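Long-range contacts in CELL WALL surface anchor family protein (Streptococcus pneumoniae, PDB 3ZGH), which binds keratin 10 through this domain of a pneumococcal serine-rich repeat surface protein, an MSCRAMM-type module probably used in attachment to host cells: residues 27-32 / 50-55; 37-42 / 182-187; 44-49 / 67-72; 104-109 / 159-164; 111-116 / 153-158. All blocks are in the same frame, centred on the assembly; numbering follows the deposited sequence.

Contact 1: residues 27-32 / 50-55; sequences SETKVY and KVTNDG
The two hydroxyls of Thr29 and Thr52 meet across the strands, OG1 to OG1 at 2.7 Å, and either one could supply the proton. Both residues hold OG1 beside their own backbone N and opposite the carbonyl carbon (chi1 -65° for Thr29 and -66° for Thr52), which turns the two oxygens toward each other at a non-hydrogen-bonded pair of an antiparallel ladder. The methyl CG2 of Thr29 goes the other way along the strand and rests 3.6 Å from CG of Lys50. The extended chain of Lys50 also brings its CE within 3.7 Å of the Thr29 CG2 methyl, and CG2 of Val31 also touches Lys50 CG.

This is one end of the beta hairpin made by strands 28-38 and 43-53. Two pairs of backbone bonds frame the threonines: Asn53 N gives a nearly straight bond to Glu28 O at 2.8 Å, returned by Glu28 N to Asn53 O, and Lys30 and Val51 exchange a second pair. Where the strand ends, Asn53 OD1 takes the N-H of Gly55 at 2.7 Å, an Asx turn. The face carrying Lys30 and Val51 is used differently: Val51 packs on Phe60 of the next strand, and Lys30 is drawn off to a salt bridge with Glu195. The chemistry implies an edge of the sheet held by backbone bonds and one hydroxyl pair, with lysine methylenes, more than a hydrophobic core, covering the threonine methyl.

Contact 2: residues 37-42 / 182-187; sequences VDSVYR and IGINYF
Tyr186 reaches from the 182-187 loop across the end of strand 28-38, and its side chain meets that strand end and the turn after it from CB to OH. CB starts 3.3 Å from Val37 O, and CG stays beside that oxygen. With CG lying beside the Tyr186 backbone N (chi1 -71°), the ring is laid under the chain at Asp38, whose CA sits 3.8 Å from the ring centroid and 6° off the normal, a CH-pi contact over the middle of one face. Farther out, CE1 comes 3.5 Å from Ser39 N and also meets Ser39 OG, while CE2 lies 3.6 Å from Asp38 OD2. The Asp38 side chain runs alongside the ring in the same direction, its carboxylate turned 32° from the ring plane. At the tip, OH touches the methyl CG2 of Val40 at 3.6 Å and is hydrogen-bonded to Tyr84.

Behind the ring, Val37 N bonds Tyr186 O at 3.0 Å. Asp38 OD1 grips the turn of residues 39-42, which leads into strand 43-53: it accepts from Val40 N, an Asx turn, nearly along its C-O axis, and from Tyr41 N, which extends this to an Asx motif, from above the carboxylate plane. Asp38 OD2 is hydrogen-bonded to Tyr84 and Tyr66. A largely buried carboxylate thus has both oxygens engaged, which would probably favour its ionised form and help hold that hairpin turn against the Tyr186 ring.

Contact 3: residues 44-49 / 67-72; sequences PIYYKL and VNPKTN
A peptide backbone, not another ring, covers the Tyr46 ring: Asn68 CA stands 3.7 Å from its centroid, 13° off the normal, a CH-pi contact over one face. Tyr46 lies on strand 43-53 of the large antiparallel sheet, and residues 67-72, a short weakly bonded strand at about 67-68 and the turn after it, follow strand 57-65 and fold back over it. The side chain of Asn68 continues across the outer part of the ring, its amide plane only 26° from the ring plane, so the two flat groups are stacked. ND2 comes 3.4 Å from Tyr46 OH, but the angle is too poor for a hydrogen bond.

The inner end of the ring is taken by Pro69, whose CD lies 3.6 Å from Tyr46 CG, while Val67 O approaches CD2 of the tyrosine obliquely at 3.5 Å. Tyr46 has CG beside its backbone N (chi1 -55°), which brings the ring under the turn. The turn is itself braced: Asn68 OD1 accepts from Lys70 N in an Asx turn, and Asn68 O receives both Thr71 N and Asn72 N, the latter at 2.7 Å.

Beyond the proline, Lys48 slides past in the opposite direction, its chain bent at chi3, with CE near Pro69 CB. The two segments are also joined through solvent, for a water accepts from Lys48 NZ at 3.1 Å and donates to Pro69 O at 2.8 Å.

Contact 4: residues 104-109 / 159-164; sequences GKPSGV and WTVPIT
Val109 and Trp159 run side by side and point the same way, with Val109 CG1 4.1 Å from CE3 on the benzo side of the indole. Pro106 CB approaches the other end of the same ring system near CD1. Trp159 holds CG between its backbone N and carbonyl carbon (chi1 62°), which carries the indole off its strand toward the packed interior, where it stacks on Phe60 and meets Trp138 and Met129. Val161, two residues on, points to that same side; its CG2 lies at the indole edge, in the ring plane, and 4.2 Å from Pro106 CB.

Ser107 is turned differently, with its side chain directed toward strand 154-162. Its OG accepts from Thr160 N at 2.9 Å, a nearly straight bond (171°), and donates to Gly108 O at 2.7 Å. The backbone N of Ser107 in turn bonds Thr160 O at 2.9 Å, so that one residue answers both the N-H and the carbonyl of Thr160. Farther along strand 154-162, Pro162 O takes the N-H of Gly104 at 2.8 Å, while Pro162 CD rests 3.2 Å from Lys105 O.

The 104-109 loop thereby runs antiparallel to the end of strand 154-162 before entering strand 109-114. The Ser107 hydroxyl takes the Thr160 N-H that a strand carbonyl would normally accept, which is consistent with a proline-containing, irregular segment keeping a strand-like pairing while Pro106 and Val109 pack against the tryptophan.

Contact 5: residues 111-116 / 153-158; sequences NYITDK and YGLTSS
Asn111 OD1 receives the hydroxyl proton of Ser157 at 2.7 Å, nearly in line with the amide C=O. Both side chains keep their oxygen-bearing branch beside the backbone N (chi1 -64° for Asn111, -66° for Ser157), bringing the two groups together at a non-hydrogen-bonded pair. The other end of the amide is satisfied too: ND2 donates to Asn125 O and Ser127 OG, and Ser157 OG also takes a bond from Asn88 ND2. With its donors and acceptor all placed, the buried amide has its flip state fixed.

On the other face, Thr114 OG1 and Thr156 OG1 lie 2.9 Å apart, hydrogen-bonded with either as possible donor, and Thr156 OG1 is further bonded to Thr63. The ladder joins strands 109-114 and 154-162, neighbours in the antiparallel sheet, strongly twisted here: the N-to-C directions of the short segments make 144°. Tyr112 N bonds Thr156 O at 2.8 Å and Thr156 N bonds Tyr112 O at 2.9 Å, and Thr114 and Gly154 pair likewise.

Tyr112 lays its ring over Thr156: Thr156 CB lies 4.2 Å from the Tyr112 ring centroid, over one face but offset toward its rim, a CH-pi contact, and the methyl CG2 comes 3.5 Å from CZ. Ser158 OG lies at the ring edge, in plane, and a water links it to Tyr112 OH. On the side of Ile113, CD1 meets Leu155 CD1, while CG2 packs at 3.7 Å against CD2 of Tyr153.

Overall arrangement
From the N terminus, strand 28-38 first enters contact 1, pairing with the far end of strand 43-53, and then leads into the turn used by contact 2. Strand 43-53 supplies contact 3 before contact 1 closes, so contacts 1 and 3 cross, as do contacts 1 and 2. Contact 3 folds the turn after strand 57-65 back on the sheet. Contact 4 then opens at 104-109, and contact 5 lies within its loop, both ending on strand 154-162. Contact 2 closes last, bringing the 182-187 loop to the sheet and enclosing contacts 3, 4 and 5. Contacts 2 and 4 lie on opposite sides of the chain's centre, their centres about 29 Å apart.

Contact 1: residues 27-32 / 50-55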
# COMPACT_ATOMS: atom_id res chain seq x y z
N SER A 27 -15.09 14.66 7.53
CA SER A 27 -14.14 13.60 7.26
C SER A 27 -12.86 13.77 8.05
O SER A 27 -12.53 14.88 8.51
CB SER A 27 -13.82 13.52 5.76
OG SER A 27 -13.02 14.62 5.38
N GLU A 28 -12.14 12.67 8.18
CA GLU A 28 -10.87 12.65 8.88
C GLU A 28 -9.94 11.77 8.09
O GLU A 28 -10.33 10.64 7.70
CB GLU A 28 -11.00 12.09 10.31
CG GLU A 28 -9.63 12.02 10.98
CD GLU A 28 -9.69 11.50 12.41
OE1 GLU A 28 -10.81 11.34 12.95
OE2 GLU A 28 -8.61 11.27 12.99
N THR A 29 -8.72 12.24 7.89
CA THR A 29 -7.74 11.52 7.07
C THR A 29 -6.44 11.40 7.88
O THR A 29 -6.01 12.38 8.51
CB THR A 29 -7.45 12.27 5.73
OG1 THR A 29 -8.65 12.29 4.94
CG2 THR A 29 -6.33 11.58 4.90
N LYS A 30 -5.84 10.22 7.89
CA LYS A 30 -4.52 10.07 8.45
C LYS A 30 -3.58 9.56 7.39
O LYS A 30 -3.96 8.71 6.57
CB LYS A 30 -4.53 9.11 9.65
CG LYS A 30 -5.20 9.72 10.90
CD LYS A 30 -5.29 8.69 12.03
CE LYS A 30 -5.47 9.37 13.37
NZ LYS A 30 -5.60 8.39 14.49
N VAL A 31 -2.36 10.08 7.38
CA VAL A 31 -1.34 9.57 6.47
C VAL A 31 -0.22 8.93 7.30
O VAL A 31 0.35 9.58 8.22
CB VAL A 31 -0.77 10.71 5.62
CG1 VAL A 31 0.40 10.23 4.72
CG2 VAL A 31 -1.89 11.39 4.79
N TYR A 32 0.10 7.68 6.98
CA TYR A 32 1.18 6.93 7.64
C TYR A 32 2.25 6.71 6.60
O TYR A 32 1.92 6.53 5.41
CB TYR A 32 0.68 5.56 8.07
CG TYR A 32 -0.46 5.60 9.05
CD1 TYR A 32 -0.23 5.57 10.42
CD2 TYR A 32 -1.78 5.66 8.61
CE1 TYR A 32 -1.27 5.62 11.33
CE2 TYR A 32 -2.82 5.70 9.52
CZ TYR A 32 -2.55 5.67 10.86
OH TYR A 32 -3.59 5.73 11.74
N LYS A 50 -2.65 6.32 3.07
CA LYS A 50 -3.59 7.36 3.42
C LYS A 50 -4.93 6.70 3.70
O LYS A 50 -5.39 5.89 2.90
CB LYS A 50 -3.69 8.34 2.25
CG LYS A 50 -4.72 9.48 2.46
CD LYS A 50 -4.71 10.39 1.21
CE LYS A 50 -5.88 11.38 1.22
NZ LYS A 50 -6.11 12.03 -0.12
N VAL A 51 -5.55 7.02 4.84
CA VAL A 51 -6.84 6.45 5.19
C VAL A 51 -7.83 7.59 5.57
O VAL A 51 -7.56 8.40 6.49
CB VAL A 51 -6.70 5.50 6.39
CG1 VAL A 51 -8.02 4.76 6.67
CG2 VAL A 51 -5.54 4.49 6.13
N THR A 52 -8.93 7.66 4.83
CA THR A 52 -9.95 8.68 5.02
C THR A 52 -11.21 7.99 5.50
O THR A 52 -11.65 7.00 4.93
CB THR A 52 -10.24 9.41 3.70
OG1 THR A 52 -9.08 10.13 3.30
CG2 THR A 52 -11.38 10.42 3.87
N ASN A 53 -11.79 8.53 6.55
CA ASN A 53 -13.05 8.09 7.10
C ASN A 53 -14.03 9.25 6.87
O ASN A 53 -13.84 10.35 7.45
CB ASN A 53 -12.84 7.82 8.57
CG ASN A 53 -14.11 7.45 9.31
OD1 ASN A 53 -15.21 7.78 8.88
ND2 ASN A 53 -13.94 6.80 10.46
N ASP A 54 -15.03 9.03 6.02
CA ASP A 54 -16.05 10.07 5.80
C ASP A 54 -17.35 9.72 6.49
O ASP A 54 -18.37 10.32 6.20
CB ASP A 54 -16.30 10.27 4.31
CG ASP A 54 -16.85 9.02 3.62
OD1 ASP A 54 -17.33 8.11 4.33
OD2 ASP A 54 -16.80 8.95 2.38
N GLY A 55 -17.31 8.74 7.39
CA GLY A 55 -18.52 8.32 8.10
C GLY A 55 -19.29 7.18 7.43
O GLY A 55 -19.97 6.43 8.11

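Contact 2: residues 37-42 / 182-187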
# COMPACT_ATOMS: atom_id res chain seq x y z
N VAL A 37 14.11 -1.80 3.22
CA VAL A 37 15.35 -1.83 2.48
C VAL A 37 15.19 -2.75 1.29
O VAL A 37 14.82 -3.93 1.43
CB VAL A 37 16.52 -2.32 3.37
CG1 VAL A 37 17.81 -2.57 2.55
CG2 VAL A 37 16.79 -1.30 4.49
N ASP A 38 15.45 -2.22 0.11
CA ASP A 38 15.53 -3.07 -1.10
C ASP A 38 16.86 -3.82 -1.04
O ASP A 38 17.91 -3.18 -1.16
CB ASP A 38 15.43 -2.20 -2.35
CG ASP A 38 15.59 -2.98 -3.65
OD1 ASP A 38 16.55 -3.80 -3.78
OD2 ASP A 38 14.73 -2.78 -4.55
N SER A 39 16.80 -5.14 -0.85
CA SER A 39 17.98 -6.05 -0.70
C SER A 39 18.91 -6.09 -1.90
O SER A 39 20.09 -6.43 -1.78
CB SER A 39 17.52 -7.51 -0.59
OG SER A 39 16.64 -7.76 0.46
N VAL A 40 18.36 -5.84 -3.08
CA VAL A 40 19.13 -5.99 -4.29
C VAL A 40 19.98 -4.76 -4.52
O VAL A 40 21.16 -4.86 -4.83
CB VAL A 40 18.23 -6.24 -5.52
CG1 VAL A 40 19.07 -6.34 -6.80
CG2 VAL A 40 17.43 -7.52 -5.31
N TYR A 41 19.38 -3.59 -4.38
CA TYR A 41 20.09 -2.35 -4.68
C TYR A 41 20.60 -1.64 -3.41
O TYR A 41 21.30 -0.64 -3.50
CB TYR A 41 19.20 -1.42 -5.55
CG TYR A 41 19.04 -2.01 -6.94
CD1 TYR A 41 20.08 -1.96 -7.85
CD2 TYR A 41 17.88 -2.68 -7.30
CE1 TYR A 41 19.95 -2.54 -9.13
CE2 TYR A 41 17.74 -3.26 -8.58
CZ TYR A 41 18.78 -3.19 -9.47
OH TYR A 41 18.63 -3.76 -10.71
N ARG A 42 20.25 -2.17 -2.24
CA ARG A 42 20.73 -1.65 -0.94
C ARG A 42 20.40 -0.17 -0.83
O ARG A 42 21.26 0.67 -0.55
CB ARG A 42 22.22 -1.91 -0.77
CG ARG A 42 22.57 -3.39 -0.94
CD ARG A 42 23.99 -3.75 -0.50
NE ARG A 42 23.98 -4.94 0.35
CZ ARG A 42 24.25 -4.97 1.65
NH1 ARG A 42 24.62 -3.87 2.31
NH2 ARG A 42 24.19 -6.12 2.31
N ILE A 182 9.21 -13.51 -3.98
CA ILE A 182 8.08 -12.98 -3.24
C ILE A 182 8.15 -13.27 -1.73
O ILE A 182 7.47 -12.63 -0.94
CB ILE A 182 6.73 -13.42 -3.87
CG1 ILE A 182 6.60 -14.94 -4.02
CG2 ILE A 182 6.61 -12.84 -5.25
CD1 ILE A 182 6.44 -15.69 -2.73
N GLY A 183 9.02 -14.19 -1.32
CA GLY A 183 9.15 -14.51 0.10
C GLY A 183 9.97 -13.53 0.94
O GLY A 183 10.05 -13.68 2.16
N ILE A 184 10.61 -12.56 0.29
CA ILE A 184 11.44 -11.57 0.98
C ILE A 184 10.73 -10.21 0.91
O ILE A 184 10.81 -9.50 -0.10
CB ILE A 184 12.85 -11.46 0.36
CG1 ILE A 184 13.55 -12.83 0.28
CG2 ILE A 184 13.71 -10.46 1.12
CD1 ILE A 184 13.65 -13.57 1.60
N ASN A 185 10.03 -9.87 1.98
CA ASN A 185 9.39 -8.56 2.10
C ASN A 185 10.42 -7.53 2.51
O ASN A 185 11.04 -7.64 3.57
CB ASN A 185 8.28 -8.63 3.16
CG ASN A 185 7.55 -7.34 3.31
OD1 ASN A 185 7.84 -6.35 2.63
ND2 ASN A 185 6.56 -7.33 4.21
N TYR A 186 10.59 -6.51 1.68
CA TYR A 186 11.55 -5.43 1.93
C TYR A 186 11.23 -4.58 3.19
O TYR A 186 12.12 -3.94 3.74
CB TYR A 186 11.61 -4.52 0.70
CG TYR A 186 12.29 -5.16 -0.52
CD1 TYR A 186 13.14 -6.24 -0.40
CD2 TYR A 186 12.06 -4.65 -1.80
CE1 TYR A 186 13.76 -6.79 -1.49
CE2 TYR A 186 12.69 -5.18 -2.91
CZ TYR A 186 13.53 -6.25 -2.76
OH TYR A 186 14.17 -6.81 -3.86
N PHE A 187 9.96 -4.57 3.61
CA PHE A 187 9.56 -3.90 4.86
C PHE A 187 9.64 -4.82 6.08
O PHE A 187 9.28 -4.41 7.19
CB PHE A 187 8.12 -3.39 4.72
CG PHE A 187 7.96 -2.38 3.65
CD1 PHE A 187 8.58 -1.14 3.75
CD2 PHE A 187 7.20 -2.67 2.52
CE1 PHE A 187 8.44 -0.19 2.75
CE2 PHE A 187 7.04 -1.73 1.53
CZ PHE A 187 7.67 -0.49 1.62

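Contact 3: residues 44-49 / 67-72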
# COMPACT_ATOMS: atom_id res chain seq x y z
N PRO A 44 16.90 2.54 0.40
CA PRO A 44 15.60 2.51 1.07
C PRO A 44 14.46 2.38 0.08
O PRO A 44 14.58 2.80 -1.06
CB PRO A 44 15.51 3.89 1.74
CG PRO A 44 16.94 4.37 1.85
CD PRO A 44 17.62 3.81 0.61
N ILE A 45 13.36 1.81 0.54
CA ILE A 45 12.11 1.83 -0.22
C ILE A 45 11.09 2.29 0.80
O ILE A 45 11.26 2.02 2.01
CB ILE A 45 11.81 0.44 -0.83
CG1 ILE A 45 10.57 0.50 -1.75
CG2 ILE A 45 11.60 -0.62 0.25
CD1 ILE A 45 10.43 -0.77 -2.59
N TYR A 46 10.06 3.00 0.35
CA TYR A 46 9.11 3.62 1.25
C TYR A 46 7.68 3.20 0.93
O TYR A 46 7.39 2.75 -0.20
CB TYR A 46 9.20 5.14 1.14
CG TYR A 46 10.60 5.67 1.37
CD1 TYR A 46 11.03 6.00 2.65
CD2 TYR A 46 11.53 5.80 0.31
CE1 TYR A 46 12.32 6.48 2.89
CE2 TYR A 46 12.84 6.27 0.55
CZ TYR A 46 13.21 6.62 1.85
OH TYR A 46 14.48 7.08 2.14
N TYR A 47 6.80 3.34 1.93
CA TYR A 47 5.37 3.30 1.63
C TYR A 47 4.67 4.49 2.26
O TYR A 47 5.18 5.15 3.20
CB TYR A 47 4.69 2.01 2.10
CG TYR A 47 4.47 1.95 3.60
CD1 TYR A 47 3.32 2.50 4.18
CD2 TYR A 47 5.43 1.39 4.43
CE1 TYR A 47 3.15 2.49 5.55
CE2 TYR A 47 5.26 1.35 5.81
CZ TYR A 47 4.11 1.91 6.36
OH TYR A 47 3.92 1.89 7.72
N LYS A 48 3.50 4.77 1.69
CA LYS A 48 2.58 5.73 2.25
C LYS A 48 1.22 5.03 2.28
O LYS A 48 0.84 4.34 1.32
CB LYS A 48 2.54 6.98 1.40
CG LYS A 48 1.50 8.01 1.87
CD LYS A 48 1.43 9.25 0.93
CE LYS A 48 2.66 10.13 1.08
NZ LYS A 48 2.64 11.36 0.20
N LEU A 49 0.49 5.20 3.38
CA LEU A 49 -0.87 4.71 3.47
C LEU A 49 -1.73 5.89 3.93
O LEU A 49 -1.52 6.44 5.05
CB LEU A 49 -0.97 3.56 4.46
CG LEU A 49 -2.39 3.00 4.57
CD1 LEU A 49 -2.75 2.12 3.37
CD2 LEU A 49 -2.56 2.22 5.88
N VAL A 67 10.81 7.10 -3.68
CA VAL A 67 10.85 8.51 -3.30
C VAL A 67 10.53 8.65 -1.80
O VAL A 67 9.49 8.16 -1.33
CB VAL A 67 9.81 9.35 -4.11
CG1 VAL A 67 9.81 10.84 -3.66
CG2 VAL A 67 10.10 9.25 -5.62
N ASN A 68 11.43 9.27 -1.06
CA ASN A 68 11.22 9.51 0.36
C ASN A 68 10.05 10.48 0.57
O ASN A 68 10.12 11.63 0.15
CB ASN A 68 12.49 10.12 0.98
CG ASN A 68 12.37 10.25 2.51
OD1 ASN A 68 11.25 10.39 3.04
ND2 ASN A 68 13.49 10.13 3.21
N PRO A 69 8.96 10.03 1.21
CA PRO A 69 7.80 10.93 1.28
C PRO A 69 8.08 12.18 2.09
O PRO A 69 7.35 13.17 1.97
CB PRO A 69 6.73 10.10 1.98
CG PRO A 69 7.18 8.66 1.88
CD PRO A 69 8.70 8.70 1.79
N LYS A 70 9.10 12.16 2.94
CA LYS A 70 9.38 13.32 3.79
C LYS A 70 9.95 14.49 2.99
O LYS A 70 9.70 15.65 3.30
CB LYS A 70 10.36 12.91 4.91
CG LYS A 70 10.93 14.09 5.71
CD LYS A 70 9.93 14.65 6.66
CE LYS A 70 10.57 15.76 7.53
NZ LYS A 70 9.52 16.54 8.27
N THR A 71 10.74 14.18 1.97
CA THR A 71 11.46 15.18 1.21
C THR A 71 10.97 15.26 -0.24
O THR A 71 11.31 16.21 -0.97
CB THR A 71 12.95 14.79 1.10
OG1 THR A 71 13.07 13.55 0.38
CG2 THR A 71 13.60 14.67 2.48
N ASN A 72 10.25 14.23 -0.68
CA ASN A 72 9.92 14.10 -2.10
C ASN A 72 11.14 13.99 -3.00
O ASN A 72 11.06 14.32 -4.17
CB ASN A 72 9.06 15.28 -2.55
CG ASN A 72 7.90 14.83 -3.40
OD1 ASN A 72 7.77 15.23 -4.56
ND2 ASN A 72 7.03 13.99 -2.83
O HOH W 1 5.00 13.41 0.44

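Contact 4: residues 104-109 / 159-164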
# COMPACT_ATOMS: atom_id res chain seq x y z
N GLY A 104 -17.23 -3.49 6.72
CA GLY A 104 -17.79 -4.49 5.86
C GLY A 104 -16.74 -5.10 4.96
O GLY A 104 -15.53 -5.08 5.23
N LYS A 105 -17.23 -5.59 3.83
CA LYS A 105 -16.39 -6.28 2.88
C LYS A 105 -15.68 -5.25 2.01
O LYS A 105 -16.31 -4.35 1.46
CB LYS A 105 -17.26 -7.22 2.05
CG LYS A 105 -16.61 -7.79 0.84
CD LYS A 105 -17.54 -8.80 0.17
CE LYS A 105 -17.35 -8.83 -1.34
NZ LYS A 105 -17.90 -7.60 -1.98
N PRO A 106 -14.34 -5.37 1.89
CA PRO A 106 -13.60 -4.41 1.06
C PRO A 106 -14.06 -4.43 -0.39
O PRO A 106 -14.51 -5.47 -0.88
CB PRO A 106 -12.16 -4.92 1.14
CG PRO A 106 -12.12 -5.77 2.37
CD PRO A 106 -13.46 -6.38 2.52
N SER A 107 -13.94 -3.29 -1.08
CA SER A 107 -14.19 -3.22 -2.51
C SER A 107 -13.07 -3.94 -3.27
O SER A 107 -12.13 -4.47 -2.65
CB SER A 107 -14.19 -1.76 -2.95
OG SER A 107 -12.87 -1.21 -2.82
N GLY A 108 -13.17 -3.93 -4.60
CA GLY A 108 -12.05 -4.25 -5.46
C GLY A 108 -10.90 -3.29 -5.16
O GLY A 108 -11.10 -2.17 -4.64
N VAL A 109 -9.68 -3.74 -5.48
CA VAL A 109 -8.49 -2.95 -5.24
C VAL A 109 -8.01 -2.41 -6.59
O VAL A 109 -7.58 -3.19 -7.47
CB VAL A 109 -7.40 -3.82 -4.62
CG1 VAL A 109 -6.09 -3.05 -4.44
CG2 VAL A 109 -7.87 -4.40 -3.28
N TRP A 159 -8.67 1.12 -2.23
CA TRP A 159 -9.92 0.36 -2.03
C TRP A 159 -10.73 1.09 -0.96
O TRP A 159 -10.18 1.96 -0.25
CB TRP A 159 -9.63 -1.09 -1.61
CG TRP A 159 -8.90 -1.25 -0.30
CD1 TRP A 159 -9.46 -1.49 0.95
CD2 TRP A 159 -7.50 -1.18 -0.09
NE1 TRP A 159 -8.47 -1.54 1.92
CE2 TRP A 159 -7.26 -1.36 1.30
CE3 TRP A 159 -6.41 -0.95 -0.95
CZ2 TRP A 159 -5.98 -1.34 1.84
CZ3 TRP A 159 -5.13 -0.93 -0.39
CH2 TRP A 159 -4.93 -1.12 0.99
N THR A 160 -12.01 0.75 -0.86
CA THR A 160 -12.85 1.29 0.18
C THR A 160 -13.37 0.15 1.04
O THR A 160 -13.40 -1.03 0.62
CB THR A 160 -14.03 2.06 -0.41
OG1 THR A 160 -14.77 1.17 -1.25
CG2 THR A 160 -13.55 3.27 -1.25
N VAL A 161 -13.82 0.49 2.24
CA VAL A 161 -14.41 -0.51 3.16
C VAL A 161 -15.59 0.17 3.83
O VAL A 161 -15.42 1.23 4.45
CB VAL A 161 -13.40 -0.95 4.26
CG1 VAL A 161 -14.01 -2.03 5.12
CG2 VAL A 161 -12.07 -1.48 3.63
N PRO A 162 -16.79 -0.43 3.73
CA PRO A 162 -17.96 0.22 4.35
C PRO A 162 -17.82 0.28 5.86
O PRO A 162 -17.30 -0.66 6.48
CB PRO A 162 -19.14 -0.70 3.97
CG PRO A 162 -18.64 -1.54 2.80
CD PRO A 162 -17.14 -1.65 2.98
N ILE A 163 -18.33 1.36 6.45
CA ILE A 163 -18.42 1.50 7.90
C ILE A 163 -19.86 1.17 8.33
O ILE A 163 -20.82 1.75 7.81
CB ILE A 163 -18.05 2.93 8.34
CG1 ILE A 163 -16.56 3.19 8.08
CG2 ILE A 163 -18.41 3.19 9.83
CD1 ILE A 163 -16.15 4.66 8.12
N THR A 164 -20.01 0.27 9.31
CA THR A 164 -21.34 -0.20 9.69
C THR A 164 -21.62 0.02 11.16
O THR A 164 -22.67 -0.42 11.68
CB THR A 164 -21.49 -1.72 9.38
OG1 THR A 164 -20.60 -2.48 10.22
CG2 THR A 164 -21.18 -2.02 7.90

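Contact 5: residues 111-116 / 153-158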
# COMPACT_ATOMS: atom_id res chain seq x y z
N ASN A 111 -5.40 -0.72 -9.03
CA ASN A 111 -3.93 -0.63 -9.07
C ASN A 111 -3.51 0.33 -10.16
O ASN A 111 -4.09 0.30 -11.27
CB ASN A 111 -3.33 -2.00 -9.39
CG ASN A 111 -3.60 -3.02 -8.33
OD1 ASN A 111 -3.14 -2.88 -7.21
ND2 ASN A 111 -4.33 -4.07 -8.68
N TYR A 112 -2.51 1.15 -9.90
CA TYR A 112 -2.07 2.13 -10.87
C TYR A 112 -0.69 2.64 -10.54
O TYR A 112 -0.21 2.44 -9.44
CB TYR A 112 -3.08 3.29 -11.01
CG TYR A 112 -3.60 3.93 -9.76
CD1 TYR A 112 -3.15 5.19 -9.37
CD2 TYR A 112 -4.58 3.31 -8.98
CE1 TYR A 112 -3.65 5.82 -8.18
CE2 TYR A 112 -5.08 3.93 -7.80
CZ TYR A 112 -4.60 5.19 -7.42
OH TYR A 112 -5.07 5.83 -6.29
N ILE A 113 -0.03 3.23 -11.54
CA ILE A 113 1.25 3.87 -11.34
C ILE A 113 0.95 5.35 -11.10
O ILE A 113 0.14 5.95 -11.83
CB ILE A 113 2.16 3.71 -12.56
CG1 ILE A 113 2.45 2.22 -12.81
CG2 ILE A 113 3.46 4.50 -12.39
CD1 ILE A 113 3.29 1.58 -11.72
N THR A 114 1.60 5.93 -10.09
CA THR A 114 1.47 7.35 -9.82
C THR A 114 2.79 8.05 -9.99
O THR A 114 3.86 7.45 -9.78
CB THR A 114 0.99 7.64 -8.37
OG1 THR A 114 1.76 6.84 -7.46
CG2 THR A 114 -0.50 7.30 -8.22
N ASP A 115 2.74 9.32 -10.35
CA ASP A 115 3.95 10.09 -10.48
C ASP A 115 4.38 10.62 -9.11
O ASP A 115 3.76 10.32 -8.09
CB ASP A 115 3.82 11.21 -11.53
CG ASP A 115 2.88 12.35 -11.11
OD1 ASP A 115 2.61 12.55 -9.90
OD2 ASP A 115 2.43 13.08 -12.03
N LYS A 116 5.45 11.39 -9.09
CA LYS A 116 6.04 11.90 -7.85
C LYS A 116 5.04 12.71 -7.00
O LYS A 116 5.15 12.76 -5.78
CB LYS A 116 7.26 12.75 -8.22
CG LYS A 116 8.24 12.95 -7.11
CD LYS A 116 9.57 13.45 -7.67
CE LYS A 116 10.00 14.75 -7.02
NZ LYS A 116 11.44 15.05 -7.32
N TYR A 153 8.30 7.33 -9.84
CA TYR A 153 6.91 6.88 -9.80
C TYR A 153 6.67 5.91 -8.65
O TYR A 153 7.61 5.29 -8.12
CB TYR A 153 6.49 6.21 -11.11
CG TYR A 153 6.47 7.14 -12.32
CD1 TYR A 153 6.68 8.51 -12.18
CD2 TYR A 153 6.21 6.65 -13.59
CE1 TYR A 153 6.65 9.37 -13.29
CE2 TYR A 153 6.17 7.49 -14.72
CZ TYR A 153 6.40 8.86 -14.55
OH TYR A 153 6.37 9.72 -15.62
N GLY A 154 5.41 5.74 -8.28
CA GLY A 154 5.06 4.76 -7.26
C GLY A 154 4.03 3.76 -7.76
O GLY A 154 3.31 3.99 -8.73
N LEU A 155 3.95 2.64 -7.07
CA LEU A 155 2.97 1.62 -7.36
C LEU A 155 1.89 1.75 -6.29
O LEU A 155 2.17 1.57 -5.08
CB LEU A 155 3.64 0.25 -7.28
CG LEU A 155 2.75 -0.97 -7.54
CD1 LEU A 155 2.06 -0.87 -8.89
CD2 LEU A 155 3.59 -2.23 -7.46
N THR A 156 0.67 2.06 -6.73
CA THR A 156 -0.39 2.51 -5.83
C THR A 156 -1.62 1.61 -5.97
O THR A 156 -1.99 1.21 -7.10
CB THR A 156 -0.77 3.98 -6.14
OG1 THR A 156 0.37 4.85 -5.90
CG2 THR A 156 -1.96 4.46 -5.28
N SER A 157 -2.21 1.25 -4.83
CA SER A 157 -3.41 0.45 -4.78
C SER A 157 -4.41 1.20 -3.90
O SER A 157 -4.00 1.85 -2.90
CB SER A 157 -3.10 -0.92 -4.17
OG SER A 157 -2.21 -1.71 -4.99
N SER A 158 -5.70 1.17 -4.25
CA SER A 158 -6.69 1.83 -3.39
C SER A 158 -7.95 1.00 -3.35
O SER A 158 -8.27 0.27 -4.30
CB SER A 158 -7.03 3.25 -3.89
OG SER A 158 -7.59 3.16 -5.20
O HOH W 2 -7.81 5.90 -6.10